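Local coordinates for esterase (Thermotoga maritima, PDB 3DOH), which is a thermostable esterase that hydrolyses carboxylic esters and joins an immunoglobulin-like domain to an alpha/beta-hydrolase domain, at residues V156-V164 / G187-A195; P240-I251 / T279-F288. All blocks are in the same frame, centred on the assembly; numbering follows the deposited sequence.

Contact 1: residues V156-V164 / G187-A195; sequences VEIPYRLFV and GTDNYLQVA. With SO4 (sulfate ion), chain G.
Asn190 points toward the strand 157-163, its amide laid beside the backbone at Tyr160 and its CG 3.4 Å from Pro159 CB. Asn190 ND2 donates to Tyr160 O over 3.2 Å; the carbonyl is met from above its plane, while the oxygen lies close to the plane of the amide. The other end of the amide is held as well: Gln193 NE2 gives a hydrogen bond to Asn190 OD1 at 2.9 Å, in the carbonyl plane, which fixes the amide's rotation. An asparagine suits the place because one short group both donates and accepts.

Arg161 leans across Asn190 with its guanidinium plane nearly perpendicular to that amide, 82° apart. Bends at chi2 and chi3 fold its chain over the loop, setting CD against Asn190 O and letting NH1 donate to the same oxygen at 3.1 Å. Beyond it, NH1 and NH2 make weak hydrogen bonds to a sulfate ion, probably from the crystallisation liquor, at the guanidinium edge, the shortest from NH2 to sulfate O3 at 3.0 Å; NH2 also bonds to Phe144 O, and the sulfate is also hydrogen-bonded to His138 ND1. A leucine in place of Arg161 would probably leave the Asn190 and Phe144 carbonyls without this donor and the sulfate without its guanidinium partner.

Tyr191 OH bonds to Glu20 of the Ig-like region, placing the contact at the domain junction. Loop 187-195 packs on the strand 157-163, which pairs antiparallel with 144-150 and 215-219 next to the edge of the alpha/beta-hydrolase sheet.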
# COMPACT_ATOMS: atom_id res chain seq x y z
N VAL A 156 -6.29 32.81 48.42
CA VAL A 156 -5.94 32.11 47.20
C VAL A 156 -4.44 32.06 47.00
O VAL A 156 -3.76 33.09 47.04
CB VAL A 156 -6.59 32.76 45.97
CG1 VAL A 156 -6.71 31.75 44.83
CG2 VAL A 156 -7.96 33.33 46.32
N GLU A 157 -3.92 30.86 46.79
CA GLU A 157 -2.53 30.69 46.37
C GLU A 157 -2.36 30.34 44.87
O GLU A 157 -3.01 29.45 44.33
CB GLU A 157 -1.81 29.68 47.27
CG GLU A 157 -0.30 29.99 47.38
CD GLU A 157 0.31 29.71 48.76
OE1 GLU A 157 0.21 28.54 49.25
OE2 GLU A 157 0.92 30.66 49.34
N ILE A 158 -1.50 31.09 44.18
CA ILE A 158 -1.37 30.94 42.75
C ILE A 158 0.06 30.61 42.39
O ILE A 158 0.94 31.45 42.52
CB ILE A 158 -1.87 32.20 41.95
CG1 ILE A 158 -3.39 32.42 42.10
CG2 ILE A 158 -1.45 32.13 40.49
CD1 ILE A 158 -4.26 31.46 41.36
N PRO A 159 0.29 29.37 41.92
CA PRO A 159 1.62 29.06 41.42
C PRO A 159 1.83 29.72 40.04
O PRO A 159 0.85 29.83 39.23
CB PRO A 159 1.60 27.52 41.29
CG PRO A 159 0.29 27.07 41.85
CD PRO A 159 -0.64 28.23 41.77
N TYR A 160 3.05 30.18 39.78
CA TYR A 160 3.38 30.72 38.46
C TYR A 160 4.80 30.46 37.99
O TYR A 160 5.69 30.18 38.77
CB TYR A 160 3.03 32.20 38.37
CG TYR A 160 3.89 33.14 39.19
CD1 TYR A 160 3.65 33.34 40.57
CD2 TYR A 160 4.93 33.86 38.58
CE1 TYR A 160 4.44 34.23 41.32
CE2 TYR A 160 5.71 34.74 39.31
CZ TYR A 160 5.46 34.93 40.67
OH TYR A 160 6.26 35.82 41.36
N ARG A 161 4.97 30.51 36.68
CA ARG A 161 6.25 30.28 36.06
C ARG A 161 6.56 31.57 35.35
O ARG A 161 5.68 32.11 34.67
CB ARG A 161 6.21 29.13 35.03
CG ARG A 161 5.80 27.75 35.51
CD ARG A 161 6.76 27.09 36.48
NE ARG A 161 8.02 26.66 35.89
CZ ARG A 161 8.51 25.41 35.92
NH1 ARG A 161 7.87 24.41 36.51
NH2 ARG A 161 9.68 25.18 35.33
N LEU A 162 7.79 32.04 35.47
CA LEU A 162 8.21 33.31 34.89
C LEU A 162 9.52 33.15 34.15
O LEU A 162 10.46 32.62 34.70
CB LEU A 162 8.41 34.34 36.01
CG LEU A 162 9.09 35.66 35.65
CD1 LEU A 162 8.08 36.64 35.04
CD2 LEU A 162 9.71 36.26 36.89
N PHE A 163 9.58 33.60 32.90
CA PHE A 163 10.83 33.61 32.11
C PHE A 163 11.48 34.97 32.22
O PHE A 163 10.85 35.98 31.97
CB PHE A 163 10.55 33.28 30.62
CG PHE A 163 11.78 33.32 29.69
CD1 PHE A 163 12.54 32.15 29.44
CD2 PHE A 163 12.11 34.49 28.98
CE1 PHE A 163 13.63 32.14 28.51
CE2 PHE A 163 13.21 34.51 28.07
CZ PHE A 163 13.97 33.32 27.83
N VAL A 164 12.73 35.01 32.60
CA VAL A 164 13.47 36.25 32.65
C VAL A 164 14.51 36.25 31.51
O VAL A 164 15.25 35.30 31.37
CB VAL A 164 14.16 36.36 34.06
CG1 VAL A 164 15.16 37.53 34.16
CG2 VAL A 164 13.08 36.45 35.17
N GLY A 187 -4.71 23.21 37.86
CA GLY A 187 -3.98 22.34 38.74
C GLY A 187 -3.20 23.13 39.75
O GLY A 187 -3.52 24.28 40.03
N THR A 188 -2.19 22.49 40.33
CA THR A 188 -1.52 23.03 41.51
C THR A 188 -0.05 22.66 41.44
O THR A 188 0.72 22.89 42.38
CB THR A 188 -2.12 22.45 42.81
OG1 THR A 188 -2.53 23.52 43.67
CG2 THR A 188 -1.10 21.58 43.53
N ASP A 189 0.33 22.08 40.31
CA ASP A 189 1.66 21.56 40.11
C ASP A 189 2.63 22.59 39.53
O ASP A 189 3.85 22.37 39.52
CB ASP A 189 1.60 20.34 39.16
CG ASP A 189 1.04 20.69 37.74
OD1 ASP A 189 0.14 21.53 37.61
OD2 ASP A 189 1.49 20.11 36.73
N ASN A 190 2.10 23.69 39.01
CA ASN A 190 2.93 24.69 38.37
C ASN A 190 3.69 24.19 37.11
O ASN A 190 4.76 24.72 36.76
CB ASN A 190 3.92 25.28 39.38
CG ASN A 190 4.18 26.75 39.14
OD1 ASN A 190 3.68 27.32 38.17
ND2 ASN A 190 4.96 27.37 40.01
N TYR A 191 3.17 23.17 36.44
CA TYR A 191 3.87 22.63 35.28
C TYR A 191 2.96 22.61 34.06
O TYR A 191 3.31 23.11 32.99
CB TYR A 191 4.39 21.22 35.57
CG TYR A 191 5.45 20.74 34.61
CD1 TYR A 191 6.80 20.85 34.92
CD2 TYR A 191 5.10 20.18 33.39
CE1 TYR A 191 7.77 20.41 34.04
CE2 TYR A 191 6.06 19.74 32.50
CZ TYR A 191 7.40 19.86 32.83
OH TYR A 191 8.36 19.42 31.95
N LEU A 192 1.80 22.01 34.25
CA LEU A 192 0.75 21.92 33.22
C LEU A 192 0.62 23.11 32.29
O LEU A 192 0.55 22.92 31.07
CB LEU A 192 -0.58 21.65 33.88
CG LEU A 192 -1.20 20.29 33.59
CD1 LEU A 192 -0.22 19.23 33.05
CD2 LEU A 192 -1.90 19.82 34.85
N GLN A 193 0.61 24.31 32.86
CA GLN A 193 0.18 25.53 32.13
C GLN A 193 1.26 26.01 31.18
O GLN A 193 1.07 26.93 30.35
CB GLN A 193 -0.30 26.64 33.10
CG GLN A 193 0.77 27.53 33.73
CD GLN A 193 1.46 26.89 34.92
OE1 GLN A 193 1.34 25.68 35.15
NE2 GLN A 193 2.19 27.70 35.69
N VAL A 194 2.40 25.35 31.30
CA VAL A 194 3.56 25.71 30.55
C VAL A 194 3.89 24.52 29.62
O VAL A 194 4.74 24.64 28.74
CB VAL A 194 4.67 26.13 31.58
CG1 VAL A 194 5.91 25.25 31.56
CG2 VAL A 194 4.99 27.62 31.49
N ALA A 195 3.21 23.40 29.76
CA ALA A 195 3.57 22.23 29.02
C ALA A 195 2.44 21.75 28.10
O ALA A 195 2.66 21.01 27.14
CB ALA A 195 3.96 21.15 29.95
S SO4 G . 11.76 22.24 35.63
O1 SO4 G . 10.34 22.08 35.95
O2 SO4 G . 12.50 21.39 36.57
O3 SO4 G . 12.19 23.64 35.76
O4 SO4 G . 12.02 21.79 34.26

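Contact 2: residues P240-I251 / T279-F288; sequences PEKPLLAVIKII and TAIMEFPELF
Ile248 of the helix 242-257 lies over one face of the Phe284 ring, its CG1 4.1 Å from the ring centroid in a CH-pi contact. With CG1 anti to the carbonyl carbon (chi1 -59°), the longer branch points across the gap, and CD1 goes on to Phe288 CZ at 3.9 Å. A branched isoleucine suits this spot, being long enough to touch both phenylalanines.

The tight part continues along the helix. Ile251 is split between two partners: CD1 meets the edge of the Phe288 ring at CE1, 3.9 Å away, while CG2 lies beside Leu287 CD2, the two side chains running in opposite directions. One turn before Ile248, Leu244 spreads its methyls over the start of the opposing segment, CD1 against Thr279 CG2 at 3.6 Å and CD2 against Ala280 CB, where a small alanine lets the backbones come near. Thr279 turns its methyl to this apolar patch; its hydroxyl is placed to bond to Phe238 O and Tyr275 O, which must share its single proton. Phe288 and Ile251 also reach Ile265 on the strand 264-270 of the central sheet.

Toward the solvent, where Phe284 and Leu287 are partly exposed, the packing thins. Leu245 offers only CD2, at the edge of the Phe284 ring, 3.9 Å from CZ. Glu283 contributes just its aliphatic CG, 4.1 Å from Pro240 CD, while its carboxylate forms a salt bridge with Lys302; Pro240 itself is better packed, its N 3.6 Å from Thr279 CG2. No hydrogen bond crosses between the segments, and hydrophobic fit alone joins them.

This is helix-to-helix packing on one face of an alpha/beta-hydrolase sheet: the helix 242-257 lies against the C-terminal end of the helix 272-283, which follows the probable nucleophile elbow, and against the turn leading to the strand 290-294.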
# COMPACT_ATOMS: atom_id res chain seq x y z
N PRO A 240 -14.32 38.90 36.54
CA PRO A 240 -13.01 38.43 37.02
C PRO A 240 -13.19 37.56 38.23
O PRO A 240 -13.88 37.95 39.15
CB PRO A 240 -12.29 39.72 37.42
CG PRO A 240 -13.37 40.72 37.68
CD PRO A 240 -14.54 40.33 36.82
N GLU A 241 -12.59 36.38 38.21
CA GLU A 241 -12.58 35.53 39.38
C GLU A 241 -11.27 35.72 40.14
O GLU A 241 -10.33 36.37 39.65
CB GLU A 241 -12.78 34.08 38.96
CG GLU A 241 -13.11 33.09 40.12
CD GLU A 241 -14.48 33.34 40.73
OE1 GLU A 241 -15.48 33.10 40.01
OE2 GLU A 241 -14.55 33.78 41.92
N LYS A 242 -11.22 35.19 41.36
CA LYS A 242 -10.05 35.37 42.23
C LYS A 242 -8.75 35.06 41.52
O LYS A 242 -7.80 35.85 41.62
CB LYS A 242 -10.15 34.51 43.50
CG LYS A 242 -10.93 35.14 44.62
CD LYS A 242 -11.73 34.07 45.35
CE LYS A 242 -12.59 34.64 46.48
NZ LYS A 242 -13.36 35.87 46.09
N PRO A 243 -8.68 33.90 40.82
CA PRO A 243 -7.44 33.63 40.14
C PRO A 243 -6.99 34.73 39.18
O PRO A 243 -5.84 35.12 39.22
CB PRO A 243 -7.73 32.32 39.42
CG PRO A 243 -8.72 31.63 40.26
CD PRO A 243 -9.62 32.78 40.67
N LEU A 244 -7.87 35.28 38.36
CA LEU A 244 -7.49 36.38 37.48
C LEU A 244 -7.04 37.53 38.32
O LEU A 244 -6.00 38.11 38.06
CB LEU A 244 -8.66 36.84 36.61
CG LEU A 244 -8.48 37.44 35.20
CD1 LEU A 244 -9.64 38.39 34.91
CD2 LEU A 244 -7.18 38.18 34.94
N LEU A 245 -7.83 37.89 39.34
CA LEU A 245 -7.48 39.04 40.18
C LEU A 245 -6.13 38.86 40.80
O LEU A 245 -5.33 39.78 40.84
CB LEU A 245 -8.52 39.26 41.27
CG LEU A 245 -9.81 39.81 40.69
CD1 LEU A 245 -10.88 39.76 41.76
CD2 LEU A 245 -9.60 41.21 40.14
N ALA A 246 -5.87 37.67 41.27
CA ALA A 246 -4.58 37.41 41.79
C ALA A 246 -3.53 37.73 40.68
O ALA A 246 -2.68 38.60 40.90
CB ALA A 246 -4.52 36.00 42.29
N VAL A 247 -3.63 37.12 39.48
CA VAL A 247 -2.70 37.39 38.34
C VAL A 247 -2.36 38.89 38.17
O VAL A 247 -1.20 39.27 37.98
CB VAL A 247 -3.26 36.85 37.01
CG1 VAL A 247 -2.39 37.26 35.82
CG2 VAL A 247 -3.43 35.36 37.08
N ILE A 248 -3.36 39.75 38.27
CA ILE A 248 -3.05 41.17 38.20
C ILE A 248 -2.04 41.63 39.25
O ILE A 248 -1.03 42.27 38.94
CB ILE A 248 -4.31 42.01 38.26
CG1 ILE A 248 -5.22 41.62 37.10
CG2 ILE A 248 -3.95 43.48 38.21
CD1 ILE A 248 -4.61 41.90 35.73
N LYS A 249 -2.30 41.27 40.50
CA LYS A 249 -1.44 41.64 41.62
C LYS A 249 -0.05 41.14 41.34
O LYS A 249 0.92 41.79 41.67
CB LYS A 249 -1.97 41.05 42.92
CG LYS A 249 -3.25 41.70 43.40
CD LYS A 249 -3.89 40.88 44.49
CE LYS A 249 -5.25 41.49 44.87
NZ LYS A 249 -6.00 40.66 45.89
N ILE A 250 0.05 40.00 40.68
CA ILE A 250 1.37 39.47 40.39
C ILE A 250 2.08 40.17 39.22
O ILE A 250 3.31 40.33 39.26
CB ILE A 250 1.41 37.91 40.46
CG1 ILE A 250 2.27 37.26 39.42
CG2 ILE A 250 -0.00 37.27 40.38
CD1 ILE A 250 1.91 35.79 39.45
N ILE A 251 1.32 40.66 38.23
CA ILE A 251 1.89 41.56 37.22
C ILE A 251 2.56 42.75 37.92
O ILE A 251 3.68 43.16 37.58
CB ILE A 251 0.85 41.98 36.13
CG1 ILE A 251 0.64 40.82 35.14
CG2 ILE A 251 1.29 43.22 35.34
CD1 ILE A 251 -0.69 40.85 34.42
N THR A 279 -11.61 39.17 29.57
CA THR A 279 -12.06 39.72 30.84
C THR A 279 -11.00 40.67 31.39
O THR A 279 -11.31 41.80 31.77
CB THR A 279 -12.43 38.60 31.86
OG1 THR A 279 -13.55 37.83 31.36
CG2 THR A 279 -12.78 39.18 33.25
N ALA A 280 -9.75 40.19 31.43
CA ALA A 280 -8.58 40.99 31.84
C ALA A 280 -8.47 42.36 31.18
O ALA A 280 -8.27 43.36 31.85
CB ALA A 280 -7.32 40.23 31.62
N ILE A 281 -8.54 42.40 29.86
CA ILE A 281 -8.34 43.67 29.18
C ILE A 281 -9.54 44.59 29.36
O ILE A 281 -9.38 45.78 29.40
CB ILE A 281 -7.99 43.51 27.67
CG1 ILE A 281 -9.08 42.73 26.93
CG2 ILE A 281 -6.57 42.92 27.49
CD1 ILE A 281 -8.97 42.79 25.47
N MET A 282 -10.72 44.03 29.46
CA MET A 282 -11.93 44.81 29.61
C MET A 282 -12.03 45.38 31.03
O MET A 282 -12.51 46.50 31.25
CB MET A 282 -13.14 43.95 29.29
CG MET A 282 -13.67 44.06 27.86
SD MET A 282 -14.90 42.78 27.61
CE MET A 282 -15.12 42.83 25.84
N GLU A 283 -11.56 44.60 32.01
CA GLU A 283 -11.61 45.05 33.42
C GLU A 283 -10.39 45.85 33.85
O GLU A 283 -10.42 46.45 34.92
CB GLU A 283 -11.81 43.87 34.36
CG GLU A 283 -13.12 43.10 34.16
CD GLU A 283 -14.36 43.98 34.16
OE1 GLU A 283 -14.46 44.94 34.97
OE2 GLU A 283 -15.26 43.72 33.36
N PHE A 284 -9.35 45.85 33.03
CA PHE A 284 -8.12 46.58 33.33
C PHE A 284 -7.52 47.18 32.07
O PHE A 284 -6.37 46.91 31.73
CB PHE A 284 -7.11 45.66 34.01
CG PHE A 284 -7.56 45.13 35.34
CD1 PHE A 284 -7.51 45.93 36.47
CD2 PHE A 284 -8.04 43.84 35.46
CE1 PHE A 284 -7.93 45.44 37.70
CE2 PHE A 284 -8.47 43.35 36.68
CZ PHE A 284 -8.41 44.15 37.80
N PRO A 285 -8.31 47.99 31.37
CA PRO A 285 -7.95 48.48 30.05
C PRO A 285 -6.66 49.25 30.07
O PRO A 285 -6.01 49.41 29.05
CB PRO A 285 -9.08 49.44 29.70
CG PRO A 285 -9.89 49.62 30.93
CD PRO A 285 -9.66 48.44 31.78
N GLU A 286 -6.29 49.70 31.25
CA GLU A 286 -5.17 50.58 31.38
C GLU A 286 -3.89 49.78 31.37
O GLU A 286 -2.81 50.31 31.10
CB GLU A 286 -5.33 51.41 32.66
CG GLU A 286 -6.70 52.16 32.72
CD GLU A 286 -6.91 53.15 31.54
OE1 GLU A 286 -6.16 54.16 31.49
OE2 GLU A 286 -7.82 52.91 30.68
N LEU A 287 -4.01 48.48 31.65
CA LEU A 287 -2.81 47.71 31.91
C LEU A 287 -2.09 47.15 30.64
O LEU A 287 -0.86 47.18 30.55
CB LEU A 287 -3.11 46.62 32.96
CG LEU A 287 -1.84 46.12 33.65
CD1 LEU A 287 -1.31 47.17 34.56
CD2 LEU A 287 -2.08 44.87 34.41
N PHE A 288 -2.85 46.68 29.66
CA PHE A 288 -2.26 45.90 28.57
C PHE A 288 -2.09 46.66 27.26
O PHE A 288 -2.92 47.46 26.88
CB PHE A 288 -3.06 44.62 28.37
CG PHE A 288 -3.26 43.81 29.63
CD1 PHE A 288 -2.24 42.98 30.11
CD2 PHE A 288 -4.47 43.85 30.32
CE1 PHE A 288 -2.42 42.23 31.26
CE2 PHE A 288 -4.66 43.09 31.47
CZ PHE A 288 -3.64 42.29 31.95

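Contact 1 and contact 2 belong to the same alpha/beta-hydrolase domain, with centres about 17 Å apart, and meet through the two sides of the strand 157-163: Pro159 and Arg161 face the loop 187-195, whereas Ile158 and Tyr160 pack on Pro243, Ala246 and Ile250 of the helix 242-257. Contact 1 lies nearer the centre of the chain, and its chemistry is polar, made of amides, backbone carbonyls and an arginine with a bound anion. Contact 2, farther out, is apolar, with aliphatic groups and rings, the inner ones buried beside the sheet; Glu283, the one charged residue that touches, does so by its aliphatic part. Both are partly buried, and neither is touched by another chain of the assembly.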